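PDB 4NT1: accelerated cell death 11 from Arabidopsis thaliana, which carries ceramide-1-phosphate and phytoceramide-1-phosphate selectively between membranes and, in the plant cell, acts as an intermediary regulator of phytoceramide levels. Local coordinates for residues G108-K113 against A137-P142; P131-Y136 against L154-L159. All coordinates share one frame; numbering follows the deposited sequence.

Contact 1: G108-K113 against A137-P142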
loop_
_atom_site.group_PDB
_atom_site.type_symbol
_atom_site.label_atom_id
_atom_site.label_comp_id
_atom_site.label_asym_id
_atom_site.label_seq_id
_atom_site.Cartn_x
_atom_site.Cartn_y
_atom_site.Cartn_z
ATOM N N GLY A 108 -1.229 1.597 3.242
ATOM C CA GLY A 108 -0.042 1.760 2.425
ATOM C C GLY A 108 -0.300 1.503 0.943
ATOM O O GLY A 108 0.159 2.254 0.079
ATOM N N LEU A 109 -1.032 0.430 0.645
ATOM C CA LEU A 109 -1.369 0.111 -0.743
ATOM C C LEU A 109 -2.170 1.242 -1.358
ATOM O O LEU A 109 -1.982 1.585 -2.528
ATOM C CB LEU A 109 -2.189 -1.171 -0.830
ATOM C CG LEU A 109 -1.505 -2.442 -0.349
ATOM C CD1 LEU A 109 -2.485 -3.614 -0.395
ATOM C CD2 LEU A 109 -0.230 -2.748 -1.161
ATOM N N ASP A 110 -3.073 1.813 -0.565
ATOM C CA ASP A 110 -3.916 2.912 -1.021
ATOM C C ASP A 110 -3.066 4.161 -1.256
ATOM O O ASP A 110 -3.222 4.833 -2.278
ATOM C CB ASP A 110 -5.026 3.171 0.018
ATOM C CG ASP A 110 -6.212 3.940 -0.544
ATOM O OD1 ASP A 110 -6.350 4.032 -1.779
ATOM O OD2 ASP A 110 -7.020 4.448 0.274
ATOM N N MET A 111 -2.142 4.470 -0.345
ATOM C CA MET A 111 -1.284 5.639 -0.569
ATOM C C MET A 111 -0.475 5.515 -1.867
ATOM O O MET A 111 -0.314 6.486 -2.603
ATOM C CB MET A 111 -0.335 5.914 0.604
ATOM C CG MET A 111 0.206 7.377 0.588
ATOM S SD MET A 111 1.892 7.538 1.209
ATOM C CE MET A 111 2.869 7.099 -0.235
ATOM N N VAL A 112 0.049 4.323 -2.131
ATOM C CA VAL A 112 0.811 4.094 -3.354
ATOM C C VAL A 112 -0.109 4.231 -4.567
ATOM O O VAL A 112 0.260 4.859 -5.559
ATOM C CB VAL A 112 1.557 2.742 -3.349
ATOM C CG1 VAL A 112 2.260 2.508 -4.706
ATOM C CG2 VAL A 112 2.587 2.705 -2.215
ATOM N N LYS A 113 -1.313 3.678 -4.476
ATOM C CA LYS A 113 -2.282 3.843 -5.555
ATOM C C LYS A 113 -2.524 5.322 -5.889
ATOM O O LYS A 113 -2.516 5.702 -7.057
ATOM C CB LYS A 113 -3.623 3.182 -5.223
ATOM C CG LYS A 113 -4.647 3.320 -6.354
ATOM C CD LYS A 113 -6.041 2.869 -5.962
ATOM C CE LYS A 113 -6.791 3.949 -5.232
ATOM N NZ LYS A 113 -8.188 4.042 -5.739
ATOM N N ALA A 137 -1.610 13.314 2.278
ATOM C CA ALA A 137 -2.683 14.054 2.952
ATOM C C ALA A 137 -4.024 13.323 2.873
ATOM O O ALA A 137 -4.820 13.375 3.800
ATOM C CB ALA A 137 -2.802 15.460 2.368
ATOM N N GLN A 138 -4.281 12.643 1.761
ATOM C CA GLN A 138 -5.528 11.900 1.633
ATOM C C GLN A 138 -5.535 10.627 2.473
ATOM O O GLN A 138 -6.527 10.312 3.130
ATOM C CB GLN A 138 -5.822 11.542 0.175
ATOM C CG GLN A 138 -7.112 10.743 -0.005
ATOM C CD GLN A 138 -7.320 10.282 -1.436
ATOM O OE1 GLN A 138 -7.014 11.009 -2.378
ATOM N NE2 GLN A 138 -7.832 9.065 -1.604
ATOM N N VAL A 139 -4.431 9.887 2.442
ATOM C CA VAL A 139 -4.423 8.548 3.026
ATOM C C VAL A 139 -3.918 8.485 4.467
ATOM O O VAL A 139 -4.539 7.843 5.315
ATOM C CB VAL A 139 -3.638 7.554 2.122
ATOM C CG1 VAL A 139 -3.582 6.162 2.760
ATOM C CG2 VAL A 139 -4.282 7.489 0.744
ATOM N N PHE A 140 -2.809 9.159 4.756
ATOM C CA PHE A 140 -2.160 8.998 6.051
ATOM C C PHE A 140 -2.365 10.147 7.043
ATOM O O PHE A 140 -2.442 9.918 8.244
ATOM C CB PHE A 140 -0.664 8.715 5.883
ATOM C CG PHE A 140 -0.349 7.283 5.548
ATOM C CD1 PHE A 140 -0.616 6.271 6.454
ATOM C CD2 PHE A 140 0.241 6.956 4.337
ATOM C CE1 PHE A 140 -0.316 4.948 6.149
ATOM C CE2 PHE A 140 0.548 5.634 4.027
ATOM C CZ PHE A 140 0.268 4.634 4.935
ATOM N N ALA A 141 -2.443 11.381 6.559
ATOM C CA ALA A 141 -2.625 12.496 7.482
ATOM C C ALA A 141 -3.793 12.303 8.469
ATOM O O ALA A 141 -3.667 12.670 9.630
ATOM C CB ALA A 141 -2.755 13.829 6.726
ATOM N N PRO A 142 -4.934 11.738 8.018
ATOM C CA PRO A 142 -6.052 11.588 8.962
ATOM C C PRO A 142 -5.753 10.649 10.133
ATOM O O PRO A 142 -6.510 10.628 11.103
ATOM C CB PRO A 142 -7.169 10.987 8.097
ATOM C CG PRO A 142 -6.806 11.368 6.697
ATOM C CD PRO A 142 -5.310 11.302 6.663
HETATM O O HOH W 1 -8.049 6.839 0.555
#

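Contact 2: P131-Y136 against L154-L159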
loop_
_atom_site.group_PDB
_atom_site.type_symbol
_atom_site.label_atom_id
_atom_site.label_comp_id
_atom_site.label_asym_id
_atom_site.label_seq_id
_atom_site.Cartn_x
_atom_site.Cartn_y
_atom_site.Cartn_z
ATOM N N PRO A 131 2.175 15.175 -6.100
ATOM C CA PRO A 131 1.687 13.794 -5.940
ATOM C C PRO A 131 2.001 13.191 -4.568
ATOM O O PRO A 131 1.140 12.532 -3.984
ATOM C CB PRO A 131 2.435 13.016 -7.036
ATOM C CG PRO A 131 2.786 14.058 -8.066
ATOM C CD PRO A 131 3.008 15.342 -7.305
ATOM N N ALA A 132 3.219 13.383 -4.069
ATOM C CA ALA A 132 3.576 12.823 -2.758
ATOM C C ALA A 132 2.761 13.491 -1.646
ATOM O O ALA A 132 2.255 12.824 -0.739
ATOM C CB ALA A 132 5.056 12.966 -2.500
ATOM N N THR A 133 2.623 14.810 -1.724
ATOM C CA THR A 133 1.824 15.542 -0.737
ATOM C C THR A 133 0.340 15.157 -0.768
ATOM O O THR A 133 -0.270 14.935 0.278
ATOM C CB THR A 133 1.976 17.073 -0.903
ATOM O OG1 THR A 133 3.335 17.437 -0.654
ATOM C CG2 THR A 133 1.066 17.813 0.083
ATOM N N LYS A 134 -0.242 15.068 -1.963
ATOM C CA LYS A 134 -1.663 14.748 -2.086
ATOM C C LYS A 134 -1.982 13.328 -1.619
ATOM O O LYS A 134 -3.012 13.089 -0.988
ATOM C CB LYS A 134 -2.147 14.944 -3.520
ATOM C CG LYS A 134 -2.287 16.408 -3.924
ATOM C CD LYS A 134 -2.663 16.532 -5.394
ATOM C CE LYS A 134 -2.865 17.988 -5.798
ATOM N NZ LYS A 134 -3.293 18.123 -7.222
ATOM N N SER A 135 -1.106 12.383 -1.936
ATOM C CA SER A 135 -1.353 11.004 -1.530
ATOM C C SER A 135 -1.183 10.871 -0.014
ATOM O O SER A 135 -1.949 10.169 0.639
ATOM C CB SER A 135 -0.447 10.028 -2.293
ATOM O OG SER A 135 0.923 10.280 -2.031
ATOM N N TYR A 136 -0.198 11.563 0.552
ATOM C CA TYR A 136 -0.009 11.516 2.000
ATOM C C TYR A 136 -1.193 12.136 2.732
ATOM O O TYR A 136 -1.726 11.556 3.684
ATOM C CB TYR A 136 1.280 12.226 2.435
ATOM C CG TYR A 136 1.337 12.356 3.928
ATOM C CD1 TYR A 136 1.760 11.289 4.715
ATOM C CD2 TYR A 136 0.905 13.514 4.566
ATOM C CE1 TYR A 136 1.784 11.382 6.090
ATOM C CE2 TYR A 136 0.926 13.612 5.954
ATOM C CZ TYR A 136 1.359 12.543 6.704
ATOM O OH TYR A 136 1.391 12.628 8.075
ATOM N N LEU A 154 8.090 18.656 6.231
ATOM C CA LEU A 154 9.439 19.204 6.184
ATOM C C LEU A 154 10.355 18.336 5.321
ATOM O O LEU A 154 11.333 18.817 4.748
ATOM C CB LEU A 154 9.999 19.370 7.597
ATOM C CG LEU A 154 9.222 20.361 8.479
ATOM C CD1 LEU A 154 9.812 20.443 9.881
ATOM C CD2 LEU A 154 9.175 21.741 7.826
ATOM N N GLY A 155 10.016 17.058 5.206
ATOM C CA GLY A 155 10.807 16.141 4.407
ATOM C C GLY A 155 10.526 16.192 2.917
ATOM O O GLY A 155 11.258 15.595 2.125
ATOM N N MET A 156 9.476 16.908 2.526
ATOM C CA MET A 156 9.067 16.953 1.128
ATOM C C MET A 156 10.129 17.552 0.204
ATOM O O MET A 156 10.187 17.209 -0.974
ATOM C CB MET A 156 7.738 17.700 0.963
ATOM C CG MET A 156 6.519 16.925 1.432
ATOM S SD MET A 156 6.256 15.375 0.534
ATOM C CE MET A 156 4.948 14.662 1.522
ATOM N N TYR A 157 10.962 18.440 0.735
ATOM C CA TYR A 157 12.005 19.077 -0.067
ATOM C C TYR A 157 13.021 18.043 -0.522
ATOM O O TYR A 157 13.725 18.241 -1.513
ATOM C CB TYR A 157 12.715 20.166 0.739
ATOM N N ALA A 158 13.087 16.939 0.215
ATOM C CA ALA A 158 14.078 15.902 -0.032
ATOM C C ALA A 158 13.531 14.761 -0.887
ATOM O O ALA A 158 14.149 13.712 -0.985
ATOM C CB ALA A 158 14.620 15.367 1.282
ATOM N N LEU A 159 12.368 14.962 -1.496
ATOM C CA LEU A 159 11.882 13.996 -2.471
ATOM C C LEU A 159 12.878 13.932 -3.616
ATOM O O LEU A 159 13.479 14.943 -3.973
ATOM C CB LEU A 159 10.523 14.416 -3.027
ATOM C CG LEU A 159 9.303 14.333 -2.117
ATOM C CD1 LEU A 159 8.173 15.193 -2.663
ATOM C CD2 LEU A 159 8.847 12.884 -1.957
#

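Contact 1: G108-K113 against A137-P142
A Met-aromatic contact between Met-111 and Phe-140 sits at the heart of this junction, where helix 98-121 of the all-helical GLTP fold meets the C-terminal end of helix 129-139. The sulfur lies at the edge of the phenyl ring and in its plane, SD of Met-111 being 4.7 Å from the ring centroid of Phe-140 and 86° off the ring normal. The two side chains cross at about a right angle. CG of Met-111 stands anti to the backbone N (chi1 -161°), and CB, CG and SD run past the CD2-CE2 side of the ring; the bend at chi3 then turns the end of the chain away. The closest approach is CB of Met-111 to CE2 of Phe-140, 3.5 Å. Farther round the ring, CZ of Phe-140 comes within 3.8 Å of the backbone N of Gly-108, a residue without a side chain.

Val-139 fills the angle between ring and helix. Its CG1 lies over one face of the Phe-140 ring, offset toward the rim, and also meets CB of Met-111 at 3.9 Å, while CG2 rests 3.8 Å from CA of Met-111. Outside this apolar patch the chemistry changes: one water donates to OD2 of Asp-110 (2.6 Å) and accepts from NE2 of Gln-138 (3.1 Å).

Phe-140 also meets Phe-57 edge-to-face and lies close to His-144 and Asp-61, which bind the ceramide-1-phosphate-type lipid. No direct hydrogen bond joins the two segments, so cohesion rests on dispersion and sulfur-aromatic attraction, with polar bridging left to the water at the margin.

Contact 2: P131-Y136 against L154-L159
Met-156 and Leu-159 reach from the turn that follows helix 146-155 to one side of helix 129-139, and Ala-132 receives both. The close part of the contact is the small methyl of this alanine: CB of Ala-132 lies 3.8 Å from CD2 of Leu-159, with the other leucine methyl, CD1, equally near, so the fork of the leucine straddles it. Beside the leucine methyls, SD of Met-156 lies 4.1 Å from CB of Ala-132. A bend at chi2 (-61°) carries the thioether along the helix surface, until CE of Met-156 lies 4.0 Å from CA of Thr-133.

Burial falls off at Thr-133, on the partly exposed rim. There OG1 of Thr-133 meets SD of Met-156 at 3.8 Å without a hydrogen bond across the contact, its bond being to the backbone O of Lys-129 one helical turn earlier. The one truly loose approach lies toward the protein interior, CE of Met-156 to CB of Tyr-136 at 4.5 Å; the phenol of Tyr-136 runs on to hydrogen-bond ND1 of His-144, a lipid-binding residue. The contact thus joins helix 129-139 to the 3-10 turn after helix 146-155 within the all-helical GLTP fold.

Worked through together, the two contacts illustrate how one short helix can serve several neighbours. Their centres lie 12 Å apart and both use helix 129-139: contact 1 joins its C-terminal end to helix 98-121, contact 2 joins its body to the turn after helix 146-155. Along the chain the segments alternate, 108-113, 131-136, 137-142 and 154-159, so the connections cross. The two contacts also touch, since CG of Met-111 packs 3.5 Å from O of Ser-135, and N of Ala-141 probably hydrogen-bonds to O of Tyr-136. Contact 1 is the more central; through Phe-140 and Tyr-136 respectively, both border His-144 of the lipid-binding site, so together they frame part of its surroundings.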